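Local coordinates for synergistic-type venom protein S2C4 (Dendroaspis jamesoni kaimosae, PDB 7C28), which probably enhances the toxicity of other venom toxins, acting as a synergistic homodimeric member of the three-finger toxin family, at residues 1-5 against 21-25. Numbering follows the deposited sequence.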
loop_
_atom_site.group_PDB
_atom_site.type_symbol
_atom_site.label_atom_id
_atom_site.label_comp_id
_atom_site.label_asym_id
_atom_site.label_seq_id
_atom_site.Cartn_x
_atom_site.Cartn_y
_atom_site.Cartn_z
ATOM N N LEU A 1 -11.873 16.710 -9.819
ATOM C CA LEU A 1 -10.647 16.036 -9.403
ATOM C C LEU A 1 -10.034 15.280 -10.568
ATOM O O LEU A 1 -10.751 14.721 -11.403
ATOM C CB LEU A 1 -10.921 15.083 -8.239
ATOM C CG LEU A 1 -9.756 14.241 -7.707
ATOM C CD1 LEU A 1 -8.823 15.078 -6.837
ATOM C CD2 LEU A 1 -10.285 13.056 -6.923
ATOM N N THR A 2 -8.704 15.290 -10.629
ATOM C CA THR A 2 -7.941 14.574 -11.642
ATOM C C THR A 2 -7.069 13.532 -10.954
ATOM O O THR A 2 -6.363 13.849 -9.990
ATOM C CB THR A 2 -7.069 15.534 -12.460
ATOM O OG1 THR A 2 -7.866 16.635 -12.912
ATOM C CG2 THR A 2 -6.454 14.824 -13.660
ATOM N N CYS A 3 -7.131 12.294 -11.448
ATOM C CA CYS A 3 -6.382 11.174 -10.898
ATOM C C CYS A 3 -5.606 10.472 -12.004
ATOM O O CYS A 3 -6.046 10.416 -13.156
ATOM C CB CYS A 3 -7.296 10.158 -10.213
ATOM S SG CYS A 3 -8.357 10.823 -8.932
ATOM N N VAL A 4 -4.447 9.918 -11.641
ATOM C CA VAL A 4 -3.726 9.042 -12.558
ATOM C C VAL A 4 -4.514 7.757 -12.758
ATOM O O VAL A 4 -5.097 7.213 -11.810
ATOM C CB VAL A 4 -2.318 8.744 -12.019
ATOM C CG1 VAL A 4 -1.525 7.933 -13.031
ATOM C CG2 VAL A 4 -1.605 10.038 -11.665
ATOM N N THR A 5 -4.509 7.239 -13.989
ATOM C CA THR A 5 -5.246 6.025 -14.322
ATOM C C THR A 5 -4.369 4.886 -14.806
ATOM O O THR A 5 -4.741 3.723 -14.627
ATOM C CB THR A 5 -6.310 6.314 -15.390
ATOM O OG1 THR A 5 -5.720 7.061 -16.458
ATOM C CG2 THR A 5 -7.455 7.108 -14.788
ATOM N N GLN A 21 -17.178 11.044 -7.669
ATOM C CA GLN A 21 -15.915 10.354 -7.405
ATOM C C GLN A 21 -14.953 11.407 -6.859
ATOM O O GLN A 21 -14.425 12.227 -7.613
ATOM C CB GLN A 21 -15.373 9.688 -8.667
ATOM C CG GLN A 21 -16.248 8.571 -9.222
ATOM C CD GLN A 21 -15.660 7.928 -10.471
ATOM O OE1 GLN A 21 -15.163 8.617 -11.368
ATOM N NE2 GLN A 21 -15.714 6.603 -10.535
ATOM N N LYS A 22 -14.715 11.386 -5.545
ATOM C CA LYS A 22 -13.930 12.439 -4.905
ATOM C C LYS A 22 -12.634 11.927 -4.280
ATOM O O LYS A 22 -12.058 12.604 -3.426
ATOM C CB LYS A 22 -14.776 13.155 -3.850
ATOM C CG LYS A 22 -16.208 13.439 -4.294
ATOM C CD LYS A 22 -17.043 14.051 -3.172
ATOM C CE LYS A 22 -18.273 14.763 -3.727
ATOM N NZ LYS A 22 -19.385 14.858 -2.741
ATOM N N ILE A 23 -12.152 10.759 -4.701
ATOM C CA ILE A 23 -10.937 10.159 -4.158
ATOM C C ILE A 23 -10.129 9.561 -5.308
ATOM O O ILE A 23 -10.697 8.987 -6.242
ATOM C CB ILE A 23 -11.277 9.073 -3.108
ATOM C CG1 ILE A 23 -12.193 9.620 -2.007
ATOM C CG2 ILE A 23 -10.022 8.467 -2.512
ATOM C CD1 ILE A 23 -11.529 10.594 -1.070
ATOM N N CYS A 24 -8.806 9.687 -5.242
ATOM C CA CYS A 24 -7.905 8.900 -6.076
ATOM C C CYS A 24 -7.380 7.727 -5.257
ATOM O O CYS A 24 -7.267 7.815 -4.032
ATOM C CB CYS A 24 -6.722 9.714 -6.604
ATOM S SG CYS A 24 -7.088 11.288 -7.403
ATOM N N PHE A 25 -7.071 6.618 -5.936
ATOM C CA PHE A 25 -6.588 5.426 -5.251
ATOM C C PHE A 25 -5.356 4.848 -5.932
ATOM O O PHE A 25 -5.132 5.032 -7.131
ATOM C CB PHE A 25 -7.682 4.337 -5.160
ATOM C CG PHE A 25 -7.958 3.627 -6.463
ATOM C CD1 PHE A 25 -7.223 2.506 -6.838
ATOM C CD2 PHE A 25 -8.965 4.071 -7.302
ATOM C CE1 PHE A 25 -7.479 1.858 -8.032
ATOM C CE2 PHE A 25 -9.225 3.425 -8.498
ATOM C CZ PHE A 25 -8.481 2.313 -8.860
#
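Gln21 meets the N-terminal residue at the loop end of the contact, where its carbonyl O lies 4.3 Å from Leu1 CD2. At Lys22 the backbone does the touching: the same leucine methyl, CD2, lies 3.7 Å from Lys22 C, while the lysine side chain starts out away from segment 1-5. Leu1 gets there because its CG stands anti to the backbone N (chi1 177°), which carries the methyl across to the peptide joining Lys22 to Ile23. That peptide belongs to a classic beta bulge, in which Lys22 and Ile23 share Thr43 of strand 35-43 as their opposite residue. Next comes the covalent link, Cys24 SG to Cys3 SG at 2.0 Å with a chi3 of -78°, one of the disulfides in the core of the three-finger fold. It ties the strand opening the first finger, in the two-stranded sheet, to the central strand of the three-stranded sheet; segments 2-5 and 23-25 run nearly parallel (18°), their axes 7.1 Å apart at closest approach. Leu1 CD2 also packs on Cys24 SG (3.7 Å), flanking the buried bridge. Beyond it, Asn64 joins the two strands through its side-chain amide, OD1 accepting from Val4 N and ND2 donating to Phe25 O.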